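Local atomic coordinates of dual specificity protein phosphatase 18 (Homo sapiens, PDB entry 2ESB), a protein that dephosphorylates phosphotyrosine and, less readily, phosphothreonine in MAP kinase peptides, acting as a dual-specificity protein phosphatase. Residues L114-L119 / M125-A130; L27-G32 / S109-L114; D63-Q68 / A87-S92. One frame throughout, in Å; residues are numbered along the deposited sequence.

Contact 1. Residues L114-L119 / M125-A130; sequences LCLAYL and MSLLDA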
ATOM      1  N   LEU A 114       0.851   0.098  -2.820  1.00 15.99           N
ATOM      2  CA  LEU A 114       2.018  -0.709  -2.459  1.00 15.80           C
ATOM      3  C   LEU A 114       1.579  -1.956  -1.700  1.00 17.13           C
ATOM      4  O   LEU A 114       2.179  -3.027  -1.839  1.00 11.75           O
ATOM      5  CB  LEU A 114       3.016   0.101  -1.623  1.00 10.03           C
ATOM      6  CG  LEU A 114       3.765   1.187  -2.408  1.00 15.45           C
ATOM      7  CD1 LEU A 114       4.942   1.683  -1.603  1.00 14.38           C
ATOM      8  CD2 LEU A 114       4.276   0.622  -3.725  1.00 19.04           C
ATOM      9  N   CYS A 115       0.525  -1.814  -0.901  1.00 15.09           N
ATOM     10  CA  CYS A 115      -0.002  -2.943  -0.151  1.00 12.64           C
ATOM     11  C   CYS A 115      -0.508  -4.014  -1.128  1.00 16.91           C
ATOM     12  O   CYS A 115      -0.229  -5.199  -0.949  1.00 13.40           O
ATOM     13  CB  CYS A 115      -1.138  -2.492   0.765  1.00 11.18           C
ATOM     14  SG  CYS A 115      -1.963  -3.882   1.625  1.00 15.65           S
ATOM     15  N   LEU A 116      -1.243  -3.594  -2.163  1.00 12.21           N
ATOM     16  CA  LEU A 116      -1.755  -4.546  -3.147  1.00 15.07           C
ATOM     17  C   LEU A 116      -0.610  -5.287  -3.832  1.00 13.95           C
ATOM     18  O   LEU A 116      -0.683  -6.499  -4.033  1.00 13.02           O
ATOM     19  CB  LEU A 116      -2.618  -3.842  -4.208  1.00 10.17           C
ATOM     20  CG  LEU A 116      -3.875  -3.126  -3.699  1.00 19.56           C
ATOM     21  CD1 LEU A 116      -4.640  -2.540  -4.881  1.00 19.36           C
ATOM     22  CD2 LEU A 116      -4.759  -4.104  -2.916  1.00 14.45           C
ATOM     23  N   ALA A 117       0.454  -4.563  -4.175  1.00 12.11           N
ATOM     24  CA  ALA A 117       1.593  -5.187  -4.833  1.00 14.42           C
ATOM     25  C   ALA A 117       2.210  -6.226  -3.911  1.00 16.66           C
ATOM     26  O   ALA A 117       2.557  -7.333  -4.341  1.00 12.95           O
ATOM     27  CB  ALA A 117       2.648  -4.124  -5.219  1.00 13.70           C
ATOM     28  N   TYR A 118       2.346  -5.874  -2.638  1.00 13.34           N
ATOM     29  CA  TYR A 118       2.926  -6.796  -1.671  1.00  8.76           C
ATOM     30  C   TYR A 118       2.098  -8.075  -1.532  1.00 12.24           C
ATOM     31  O   TYR A 118       2.649  -9.183  -1.551  1.00 13.57           O
ATOM     32  CB  TYR A 118       3.060  -6.112  -0.308  1.00 12.75           C
ATOM     33  CG  TYR A 118       3.319  -7.078   0.825  1.00 12.66           C
ATOM     34  CD1 TYR A 118       4.575  -7.670   1.001  1.00 11.65           C
ATOM     35  CD2 TYR A 118       2.291  -7.450   1.683  1.00 11.25           C
ATOM     36  CE1 TYR A 118       4.786  -8.620   2.004  1.00 17.45           C
ATOM     37  CE2 TYR A 118       2.488  -8.388   2.685  1.00 11.88           C
ATOM     38  CZ  TYR A 118       3.733  -8.973   2.838  1.00 20.75           C
ATOM     39  OH  TYR A 118       3.903  -9.932   3.803  1.00 18.49           O
ATOM     40  N   LEU A 119       0.781  -7.924  -1.387  1.00 10.99           N
ATOM     41  CA  LEU A 119      -0.098  -9.085  -1.236  1.00 11.99           C
ATOM     42  C   LEU A 119      -0.006 -10.034  -2.427  1.00 16.15           C
ATOM     43  O   LEU A 119      -0.006 -11.253  -2.253  1.00 13.38           O
ATOM     44  CB  LEU A 119      -1.551  -8.649  -1.038  1.00 13.08           C
ATOM     45  CG  LEU A 119      -1.862  -7.971   0.299  1.00 13.40           C
ATOM     46  CD1 LEU A 119      -3.307  -7.487   0.326  1.00 12.33           C
ATOM     47  CD2 LEU A 119      -1.613  -8.960   1.433  1.00 14.75           C
ATOM     48  N   MET A 125      -1.870 -13.814  -4.055  1.00 13.90           N
ATOM     49  CA  MET A 125      -3.229 -13.362  -4.319  1.00 21.66           C
ATOM     50  C   MET A 125      -3.337 -12.658  -5.661  1.00 18.89           C
ATOM     51  O   MET A 125      -2.415 -11.963  -6.080  1.00 17.23           O
ATOM     52  CB  MET A 125      -3.701 -12.405  -3.220  1.00 20.28           C
ATOM     53  CG  MET A 125      -3.901 -13.072  -1.862  1.00 25.93           C
ATOM     54  SD  MET A 125      -4.238 -11.888  -0.539  1.00 24.43           S
ATOM     55  CE  MET A 125      -5.994 -11.840  -0.564  1.00 19.64           C
ATOM     56  N   SER A 126      -4.458 -12.858  -6.344  1.00 15.26           N
ATOM     57  CA  SER A 126      -4.681 -12.182  -7.615  1.00 20.40           C
ATOM     58  C   SER A 126      -4.894 -10.715  -7.240  1.00 18.19           C
ATOM     59  O   SER A 126      -5.186 -10.415  -6.076  1.00 15.55           O
ATOM     60  CB  SER A 126      -5.945 -12.717  -8.280  1.00 15.29           C
ATOM     61  OG  SER A 126      -7.060 -12.454  -7.452  1.00 13.77           O
ATOM     62  N   LEU A 127      -4.746  -9.805  -8.203  1.00 14.65           N
ATOM     63  CA  LEU A 127      -4.957  -8.391  -7.923  1.00 17.10           C
ATOM     64  C   LEU A 127      -6.372  -8.217  -7.385  1.00 14.20           C
ATOM     65  O   LEU A 127      -6.604  -7.475  -6.428  1.00 13.96           O
ATOM     66  CB  LEU A 127      -4.762  -7.538  -9.190  1.00 12.96           C
ATOM     67  CG  LEU A 127      -4.963  -6.016  -9.040  1.00 18.90           C
ATOM     68  CD1 LEU A 127      -4.089  -5.476  -7.889  1.00 14.01           C
ATOM     69  CD2 LEU A 127      -4.606  -5.303 -10.360  1.00 12.14           C
ATOM     70  N   LEU A 128      -7.325  -8.913  -7.992  1.00 14.79           N
ATOM     71  CA  LEU A 128      -8.715  -8.818  -7.544  1.00 15.70           C
ATOM     72  C   LEU A 128      -8.869  -9.256  -6.082  1.00 12.86           C
ATOM     73  O   LEU A 128      -9.506  -8.558  -5.278  1.00 14.75           O
ATOM     74  CB  LEU A 128      -9.622  -9.682  -8.433  1.00 13.85           C
ATOM     75  CG  LEU A 128     -11.112  -9.743  -8.060  1.00 23.91           C
ATOM     76  CD1 LEU A 128     -11.716  -8.353  -8.120  1.00 15.02           C
ATOM     77  CD2 LEU A 128     -11.855 -10.677  -9.013  1.00 25.21           C
ATOM     78  N   ASP A 129      -8.294 -10.405  -5.736  1.00 14.93           N
ATOM     79  CA  ASP A 129      -8.412 -10.900  -4.360  1.00 17.84           C
ATOM     80  C   ASP A 129      -7.644 -10.020  -3.382  1.00 13.16           C
ATOM     81  O   ASP A 129      -8.079  -9.809  -2.250  1.00 14.44           O
ATOM     82  CB  ASP A 129      -7.940 -12.358  -4.246  1.00 15.97           C
ATOM     83  CG  ASP A 129      -8.914 -13.347  -4.895  1.00 25.51           C
ATOM     84  OD1 ASP A 129     -10.071 -12.965  -5.174  1.00 26.30           O
ATOM     85  OD2 ASP A 129      -8.527 -14.514  -5.121  1.00 19.83           O
ATOM     86  N   ALA A 130      -6.505  -9.498  -3.813  1.00 16.51           N
ATOM     87  CA  ALA A 130      -5.738  -8.613  -2.944  1.00 11.13           C
ATOM     88  C   ALA A 130      -6.572  -7.360  -2.671  1.00 12.52           C
ATOM     89  O   ALA A 130      -6.578  -6.836  -1.555  1.00 11.15           O
ATOM     90  CB  ALA A 130      -4.417  -8.240  -3.617  1.00 12.62           C
TER
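The main flat group met across this contact is the Ala130 peptide carbonyl, with Leu116 CD2 standing over one face, 3.6 Å from Ala130 O and 3.7 Å from Ala130 C. Leu119 CD1 approaches from the same side but more obliquely, 3.8 Å from Ala130 O. Two leucine methyls one helical turn apart thus border a single backbone oxygen, which is also hydrogen-bonded to Thr134 OG1.

Beside the carbonyl, on the same side, the methyl of Ala130 meets the methylene of Leu119, CB to CB 3.9 Å. The small side chain lets the backbones come near at Leu116 and Ala130, whose CA atoms are 5.7 Å apart. At one end of the contact Leu116 CD1 touches Leu127 CD1 at 4.2 Å; Leu151 and Ile152 of helix 145-159 lie against this pair. At the other end the Met125 chain is bent at its last torsion (chi3 92°), and its SD lies 4.2 Å from Leu119 CB.

The segments belong to consecutive helices of the phosphatase domain, 110-122 and 127-137, joined by a short turn. Ser126 is the N-cap of the second helix: its OG accepts from Asp129 N at 2.9 Å in a fairly straight bond (161°), while Glu155 OE1 takes Leu127 N.

The chemistry is divided accordingly. Methyl and methylene contacts join the helices across the interface, whereas the polar bonds lie within each segment or run to residues beyond the two, so this seam is apolar in character and depends on close fit.

Contact 2. Residues L27-G32 / S109-L114; sequences LYISNG and SRSAAL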
ATOM      1  N   LEU A  27       1.544  -6.335   8.638  1.00 10.57           N
ATOM      2  CA  LEU A  27       1.394  -5.154   7.799  1.00 10.27           C
ATOM      3  C   LEU A  27       0.132  -4.389   8.137  1.00 11.09           C
ATOM      4  O   LEU A  27      -0.926  -4.989   8.343  1.00 11.90           O
ATOM      5  CB  LEU A  27       1.364  -5.547   6.327  1.00 12.07           C
ATOM      6  CG  LEU A  27       1.203  -4.379   5.346  1.00 12.86           C
ATOM      7  CD1 LEU A  27       2.435  -3.477   5.408  1.00  8.10           C
ATOM      8  CD2 LEU A  27       1.008  -4.939   3.926  1.00 10.31           C
ATOM      9  N   TYR A  28       0.263  -3.064   8.192  1.00  7.90           N
ATOM     10  CA  TYR A  28      -0.843  -2.153   8.488  1.00  9.94           C
ATOM     11  C   TYR A  28      -0.828  -0.981   7.504  1.00 14.09           C
ATOM     12  O   TYR A  28       0.207  -0.669   6.910  1.00 12.38           O
ATOM     13  CB  TYR A  28      -0.698  -1.565   9.894  1.00 10.02           C
ATOM     14  CG  TYR A  28      -0.655  -2.563  11.032  1.00 10.71           C
ATOM     15  CD1 TYR A  28       0.459  -3.376  11.226  1.00 12.66           C
ATOM     16  CD2 TYR A  28      -1.713  -2.658  11.942  1.00 15.08           C
ATOM     17  CE1 TYR A  28       0.531  -4.258  12.301  1.00 14.64           C
ATOM     18  CE2 TYR A  28      -1.655  -3.545  13.030  1.00 12.66           C
ATOM     19  CZ  TYR A  28      -0.529  -4.337  13.197  1.00 14.18           C
ATOM     20  OH  TYR A  28      -0.447  -5.212  14.248  1.00 16.13           O
ATOM     21  N   ILE A  29      -1.973  -0.325   7.347  1.00 11.13           N
ATOM     22  CA  ILE A  29      -2.075   0.856   6.488  1.00 12.32           C
ATOM     23  C   ILE A  29      -2.751   1.961   7.303  1.00 12.81           C
ATOM     24  O   ILE A  29      -3.658   1.684   8.092  1.00 15.15           O
ATOM     25  CB  ILE A  29      -2.969   0.635   5.249  1.00 14.10           C
ATOM     26  CG1 ILE A  29      -2.364  -0.412   4.313  1.00 18.88           C
ATOM     27  CG2 ILE A  29      -3.125   1.956   4.504  1.00 12.74           C
ATOM     28  CD1 ILE A  29      -3.299  -0.768   3.145  1.00 17.01           C
ATOM     29  N   SER A  30      -2.332   3.207   7.122  1.00 10.18           N
ATOM     30  CA  SER A  30      -2.969   4.298   7.864  1.00 13.76           C
ATOM     31  C   SER A  30      -2.794   5.630   7.162  1.00 15.22           C
ATOM     32  O   SER A  30      -2.123   5.723   6.127  1.00 14.18           O
ATOM     33  CB  SER A  30      -2.382   4.415   9.281  1.00 12.29           C
ATOM     34  OG  SER A  30      -1.170   5.166   9.269  1.00 13.91           O
ATOM     35  N   ASN A  31      -3.411   6.667   7.719  1.00 16.36           N
ATOM     36  CA  ASN A  31      -3.260   7.998   7.157  1.00 14.01           C
ATOM     37  C   ASN A  31      -2.047   8.633   7.851  1.00 16.51           C
ATOM     38  O   ASN A  31      -1.384   7.987   8.675  1.00 13.19           O
ATOM     39  CB  ASN A  31      -4.526   8.833   7.382  1.00 10.27           C
ATOM     40  CG  ASN A  31      -4.783   9.115   8.840  1.00 17.31           C
ATOM     41  OD1 ASN A  31      -4.066   8.630   9.714  1.00 13.50           O
ATOM     42  ND2 ASN A  31      -5.815   9.907   9.116  1.00 18.23           N
ATOM     43  N   GLY A  32      -1.752   9.888   7.521  1.00 12.71           N
ATOM     44  CA  GLY A  32      -0.604  10.555   8.109  1.00 15.78           C
ATOM     45  C   GLY A  32      -0.705  10.882   9.585  1.00 19.59           C
ATOM     46  O   GLY A  32       0.312  10.963  10.276  1.00 17.22           O
ATOM     47  N   SER A 109      -4.786   6.121  -1.485  1.00 13.40           N
ATOM     48  CA  SER A 109      -4.235   5.773  -2.793  1.00 14.42           C
ATOM     49  C   SER A 109      -2.813   5.204  -2.851  1.00 12.85           C
ATOM     50  O   SER A 109      -2.609   4.052  -3.256  1.00 14.20           O
ATOM     51  CB  SER A 109      -4.310   7.007  -3.704  1.00 16.42           C
ATOM     52  OG  SER A 109      -3.909   6.679  -5.024  1.00 20.01           O
ATOM     53  N   ARG A 110      -1.836   6.017  -2.467  1.00 12.62           N
ATOM     54  CA  ARG A 110      -0.428   5.618  -2.505  1.00 14.58           C
ATOM     55  C   ARG A 110      -0.032   4.403  -1.657  1.00 16.13           C
ATOM     56  O   ARG A 110       0.512   3.421  -2.188  1.00 12.16           O
ATOM     57  CB  ARG A 110       0.447   6.824  -2.140  1.00 13.71           C
ATOM     58  CG  ARG A 110       0.478   7.884  -3.244  1.00 10.70           C
ATOM     59  CD  ARG A 110       1.158   9.167  -2.788  1.00 13.32           C
ATOM     60  NE  ARG A 110       0.314   9.924  -1.862  1.00 12.39           N
ATOM     61  CZ  ARG A 110       0.595  11.152  -1.437  1.00 10.85           C
ATOM     62  NH1 ARG A 110       1.695  11.762  -1.850  1.00 14.43           N
ATOM     63  NH2 ARG A 110      -0.230  11.777  -0.612  1.00 12.51           N
ATOM     64  N   SER A 111      -0.283   4.446  -0.351  1.00 13.39           N
ATOM     65  CA  SER A 111       0.087   3.300   0.481  1.00 13.34           C
ATOM     66  C   SER A 111      -0.733   2.062   0.089  1.00 13.36           C
ATOM     67  O   SER A 111      -0.224   0.937   0.097  1.00 16.70           O
ATOM     68  CB  SER A 111      -0.094   3.628   1.980  1.00 14.97           C
ATOM     69  OG  SER A 111      -1.412   4.078   2.281  1.00 16.60           O
ATOM     70  N   ALA A 112      -1.992   2.267  -0.280  1.00 12.92           N
ATOM     71  CA  ALA A 112      -2.848   1.148  -0.660  1.00 17.51           C
ATOM     72  C   ALA A 112      -2.294   0.392  -1.865  1.00 12.37           C
ATOM     73  O   ALA A 112      -2.328  -0.837  -1.904  1.00 11.48           O
ATOM     74  CB  ALA A 112      -4.266   1.638  -0.952  1.00 15.32           C
ATOM     75  N   ALA A 113      -1.777   1.125  -2.843  1.00 13.91           N
ATOM     76  CA  ALA A 113      -1.223   0.499  -4.041  1.00 16.74           C
ATOM     77  C   ALA A 113      -0.020  -0.375  -3.710  1.00 13.05           C
ATOM     78  O   ALA A 113       0.127  -1.475  -4.258  1.00 14.44           O
ATOM     79  CB  ALA A 113      -0.827   1.571  -5.061  1.00 13.66           C
ATOM     80  N   LEU A 114       0.851   0.098  -2.820  1.00 15.99           N
ATOM     81  CA  LEU A 114       2.018  -0.709  -2.459  1.00 15.80           C
ATOM     82  C   LEU A 114       1.579  -1.956  -1.700  1.00 17.13           C
ATOM     83  O   LEU A 114       2.179  -3.027  -1.839  1.00 11.75           O
ATOM     84  CB  LEU A 114       3.016   0.101  -1.623  1.00 10.03           C
ATOM     85  CG  LEU A 114       3.765   1.187  -2.408  1.00 15.45           C
ATOM     86  CD1 LEU A 114       4.942   1.683  -1.603  1.00 14.38           C
ATOM     87  CD2 LEU A 114       4.276   0.622  -3.725  1.00 19.04           C
TER
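Ile29 CG2 lies against the hydroxyl of Ser111, 3.5 Å from its OG, as strand 27-30 passes the first turn of helix 110-122. A second branch of the same isoleucine reaches farther along the helix: CD1 is 4.3 Å from Ala112 CA and also packs on Cys115. With CG1 beside the backbone N (chi1 -65°), the two branches spread over successive residues of the helix. The chi1 of Ser111, 55°, sets OG between the backbone N and the carbonyl carbon, turned to the strand. This hydroxyl is buried with no hydrogen-bond partner in the model, although the nearest atoms of the Ser111 and Cys104 side chains are about 3 Å apart.

The next shell fixes both backbones. Strand and helix run nearly antiparallel, at 158° between segment axes 8.7 Å apart. Tyr28 and Ser30 hold the strand to strand 100-103 by backbone hydrogen bonds, and Ile29 pairs with Ser21 of the neighbouring strand. Where the strand ends, Ser30 OG donates to Asn31 O at 2.9 Å, in the carbonyl plane and on a lone pair.

On the helix side Ser109 OG is bonded to Asp73 OD1 and Asn144 N, and Arg110 forms a salt bridge with Glu55. A buffer molecule, probably from the crystallisation liquor, places its sulfonate between Arg110 NE and Ser109 N, an anion where a phosphate would be expected. Cys104, predicted to be the phosphocysteine nucleophile, and Arg110 bracket the CX5R signature loop of protein tyrosine phosphatases; the contact seats the helix that follows this P-loop on the central sheet.

Contact 3. Residues D63-Q68 / A87-S92; sequences DIQYMQ and ADHIHS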
ATOM      1  N   ASP A  63      13.400   3.598  18.546  1.00 19.78           N
ATOM      2  CA  ASP A  63      13.214   2.180  18.259  1.00 13.18           C
ATOM      3  C   ASP A  63      12.245   1.840  17.128  1.00 14.02           C
ATOM      4  O   ASP A  63      11.712   0.732  17.054  1.00 19.96           O
ATOM      5  CB  ASP A  63      12.809   1.467  19.541  1.00 17.92           C
ATOM      6  CG  ASP A  63      13.900   1.536  20.601  1.00 30.34           C
ATOM      7  OD1 ASP A  63      13.562   1.613  21.797  1.00 28.80           O
ATOM      8  OD2 ASP A  63      15.098   1.510  20.229  1.00 30.30           O
ATOM      9  N   ILE A  64      12.007   2.803  16.256  1.00 15.32           N
ATOM     10  CA  ILE A  64      11.169   2.559  15.094  1.00 12.42           C
ATOM     11  C   ILE A  64      12.011   3.008  13.910  1.00 11.54           C
ATOM     12  O   ILE A  64      12.691   4.033  13.985  1.00 12.42           O
ATOM     13  CB  ILE A  64       9.857   3.363  15.148  1.00 14.22           C
ATOM     14  CG1 ILE A  64       9.017   2.872  16.337  1.00 18.52           C
ATOM     15  CG2 ILE A  64       9.095   3.193  13.833  1.00  9.09           C
ATOM     16  CD1 ILE A  64       7.701   3.601  16.523  1.00 20.16           C
ATOM     17  N   GLN A  65      12.001   2.219  12.842  1.00  7.62           N
ATOM     18  CA  GLN A  65      12.763   2.549  11.638  1.00 13.00           C
ATOM     19  C   GLN A  65      11.837   3.230  10.640  1.00 13.06           C
ATOM     20  O   GLN A  65      10.692   2.816  10.485  1.00 12.61           O
ATOM     21  CB  GLN A  65      13.347   1.271  11.017  1.00 11.02           C
ATOM     22  CG  GLN A  65      14.340   1.545   9.899  1.00 12.89           C
ATOM     23  CD  GLN A  65      14.727   0.278   9.141  1.00 15.59           C
ATOM     24  OE1 GLN A  65      14.882  -0.791   9.736  1.00 15.65           O
ATOM     25  NE2 GLN A  65      14.890   0.398   7.823  1.00 15.41           N
ATOM     26  N   TYR A  66      12.329   4.273   9.968  1.00 10.55           N
ATOM     27  CA  TYR A  66      11.523   5.019   8.999  1.00 13.55           C
ATOM     28  C   TYR A  66      12.195   5.141   7.635  1.00 16.98           C
ATOM     29  O   TYR A  66      13.419   5.111   7.529  1.00 13.14           O
ATOM     30  CB  TYR A  66      11.259   6.455   9.496  1.00 15.67           C
ATOM     31  CG  TYR A  66      10.475   6.569  10.787  1.00 12.60           C
ATOM     32  CD1 TYR A  66      11.090   6.367  12.022  1.00 11.65           C
ATOM     33  CD2 TYR A  66       9.117   6.878  10.769  1.00  7.52           C
ATOM     34  CE1 TYR A  66      10.373   6.471  13.213  1.00 16.86           C
ATOM     35  CE2 TYR A  66       8.380   6.984  11.966  1.00  9.02           C
ATOM     36  CZ  TYR A  66       9.017   6.781  13.180  1.00 15.26           C
ATOM     37  OH  TYR A  66       8.309   6.893  14.359  1.00 10.81           O
ATOM     38  N   MET A  67      11.382   5.284   6.596  1.00 15.84           N
ATOM     39  CA  MET A  67      11.897   5.499   5.252  1.00 18.16           C
ATOM     40  C   MET A  67      10.800   6.198   4.464  1.00 18.73           C
ATOM     41  O   MET A  67       9.636   6.217   4.874  1.00 12.84           O
ATOM     42  CB  MET A  67      12.287   4.187   4.564  1.00 14.90           C
ATOM     43  CG  MET A  67      11.122   3.372   4.050  1.00 14.34           C
ATOM     44  SD  MET A  67      11.739   1.935   3.149  1.00 20.69           S
ATOM     45  CE  MET A  67      12.060   2.731   1.556  1.00 22.43           C
ATOM     46  N   GLN A  68      11.161   6.773   3.329  1.00 11.19           N
ATOM     47  CA  GLN A  68      10.181   7.481   2.530  1.00 13.51           C
ATOM     48  C   GLN A  68      10.322   7.177   1.055  1.00 18.61           C
ATOM     49  O   GLN A  68      11.437   7.090   0.528  1.00 21.53           O
ATOM     50  CB  GLN A  68      10.326   8.985   2.769  1.00 17.47           C
ATOM     51  CG  GLN A  68       9.238   9.845   2.146  1.00 20.94           C
ATOM     52  CD  GLN A  68       9.100  11.176   2.858  1.00 38.18           C
ATOM     53  OE1 GLN A  68       9.779  11.431   3.857  1.00 30.44           O
ATOM     54  NE2 GLN A  68       8.215  12.026   2.358  1.00 29.63           N
ATOM     55  N   ALA A  87       7.958  -4.433  -1.470  1.00 11.93           N
ATOM     56  CA  ALA A  87       7.336  -5.711  -1.106  1.00 13.71           C
ATOM     57  C   ALA A  87       8.369  -6.588  -0.379  1.00 15.78           C
ATOM     58  O   ALA A  87       8.077  -7.218   0.649  1.00 10.50           O
ATOM     59  CB  ALA A  87       6.833  -6.433  -2.354  1.00 11.15           C
ATOM     60  N   ASP A  88       9.582  -6.631  -0.915  1.00 13.71           N
ATOM     61  CA  ASP A  88      10.635  -7.433  -0.294  1.00 13.53           C
ATOM     62  C   ASP A  88      11.007  -6.862   1.082  1.00 11.43           C
ATOM     63  O   ASP A  88      11.351  -7.606   2.006  1.00 13.25           O
ATOM     64  CB  ASP A  88      11.877  -7.467  -1.185  1.00 13.63           C
ATOM     65  CG  ASP A  88      11.625  -8.145  -2.531  1.00 20.03           C
ATOM     66  OD1 ASP A  88      10.639  -8.896  -2.679  1.00 17.93           O
ATOM     67  OD2 ASP A  88      12.438  -7.929  -3.447  1.00 19.15           O
ATOM     68  N   HIS A  89      10.916  -5.543   1.224  1.00 11.80           N
ATOM     69  CA  HIS A  89      11.249  -4.899   2.492  1.00 13.44           C
ATOM     70  C   HIS A  89      10.219  -5.317   3.546  1.00 10.16           C
ATOM     71  O   HIS A  89      10.572  -5.683   4.659  1.00 10.91           O
ATOM     72  CB  HIS A  89      11.254  -3.373   2.315  1.00 13.07           C
ATOM     73  CG  HIS A  89      11.892  -2.619   3.445  1.00 14.43           C
ATOM     74  ND1 HIS A  89      11.445  -2.691   4.747  1.00 18.01           N
ATOM     75  CD2 HIS A  89      12.904  -1.717   3.447  1.00 13.17           C
ATOM     76  CE1 HIS A  89      12.147  -1.860   5.501  1.00  5.09           C
ATOM     77  NE2 HIS A  89      13.037  -1.256   4.735  1.00 16.53           N
ATOM     78  N   ILE A  90       8.942  -5.265   3.190  1.00 10.54           N
ATOM     79  CA  ILE A  90       7.882  -5.657   4.118  1.00 10.85           C
ATOM     80  C   ILE A  90       8.094  -7.107   4.553  1.00 14.92           C
ATOM     81  O   ILE A  90       7.978  -7.445   5.729  1.00 14.52           O
ATOM     82  CB  ILE A  90       6.499  -5.497   3.449  1.00 12.04           C
ATOM     83  CG1 ILE A  90       6.255  -4.010   3.158  1.00 11.92           C
ATOM     84  CG2 ILE A  90       5.404  -6.067   4.345  1.00 12.32           C
ATOM     85  CD1 ILE A  90       5.082  -3.762   2.220  1.00 13.83           C
ATOM     86  N   HIS A  91       8.410  -7.957   3.590  1.00  8.87           N
ATOM     87  CA  HIS A  91       8.652  -9.364   3.870  1.00 13.59           C
ATOM     88  C   HIS A  91       9.840  -9.554   4.815  1.00 11.04           C
ATOM     89  O   HIS A  91       9.761 -10.342   5.758  1.00 13.44           O
ATOM     90  CB  HIS A  91       8.910 -10.119   2.567  1.00 12.95           C
ATOM     91  CG  HIS A  91       9.209 -11.571   2.768  1.00 14.37           C
ATOM     92  ND1 HIS A  91       8.290 -12.454   3.296  1.00 20.01           N
ATOM     93  CD2 HIS A  91      10.337 -12.286   2.550  1.00 15.60           C
ATOM     94  CE1 HIS A  91       8.842 -13.650   3.397  1.00 20.51           C
ATOM     95  NE2 HIS A  91      10.082 -13.575   2.952  1.00 25.45           N
ATOM     96  N   SER A  92      10.937  -8.834   4.578  1.00 15.51           N
ATOM     97  CA  SER A  92      12.117  -8.967   5.443  1.00 11.97           C
ATOM     98  C   SER A  92      11.817  -8.558   6.877  1.00 15.23           C
ATOM     99  O   SER A  92      12.296  -9.194   7.816  1.00 16.24           O
ATOM    100  CB  SER A  92      13.278  -8.128   4.920  1.00 13.66           C
ATOM    101  OG  SER A  92      13.676  -8.577   3.641  1.00 27.05           O
TER
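Gln65 and Met67 reach from strand 65-68 to His89 on helix 83-95, within the beta-alpha-beta crossover that leads from this outermost strand to parallel strand 100-103, passing strand 48-51. The contact is a shallow one near the surface: even the nearest CA atoms, Met67 and His89, are 10.8 Å apart, so long side chains bridge the gap.

Along the strand, Gln65 comes first. Its extended chain, with CG anti to the backbone N, carries the amide out to meet the His89 ring, which reaches over from the helix. Gln65 NE2 sits at the ring edge, in its plane, 4.0 Å from His89 NE2. The amide and ring planes are turned 60° apart, and the pair touches without a hydrogen bond being made.

Tyr66 turns to the other side of the strand, against Leu41 of helix 38-43, and its OH is bonded to Tyr61 N. Backbone bonds of Gln65 and Met67 to Val49 tie the strand to its neighbour. Met48 of that neighbour touches both Gln65 and His89, so it adjoins the contact from the interior of the sheet.

Met67 brings its chain back to the helix-facing side. CG lies between the backbone N and carbonyl carbon (chi1 76°), and the chain bends at its end. Thioether and imidazole run alongside one another, pointing contrary ways, giving a Met-aromatic contact of oblique kind. Met67 SD is 3.8 Å from both NE2 and CD2 of His89, and 4.2 Å from the ring centroid, 34° off its normal.

Helix 110-122 runs through contacts 1 and 2, which share Leu114 and have centres about 12 Å apart; contact 2 faces the sheet and contact 1 the next helix. Cys115 CB, in contact 1's segment, is 3.6 Å from Ile29 CD1 of contact 2. Tyr118 continues the core both ways: CD2 lies 3.6 Å from Leu27 CD2, and CE1 lies 3.5 Å from Ile90 CG2 on the helix of contact 3. Along the chain, contact 3 is nested within the loop that contact 2 closes. Relative to the active site they differ: Ser111 of contact 2 adjoins Cys104, the side chain of Leu116 in contact 1 is about 12 Å from that of Cys104, and contact 3 is remote.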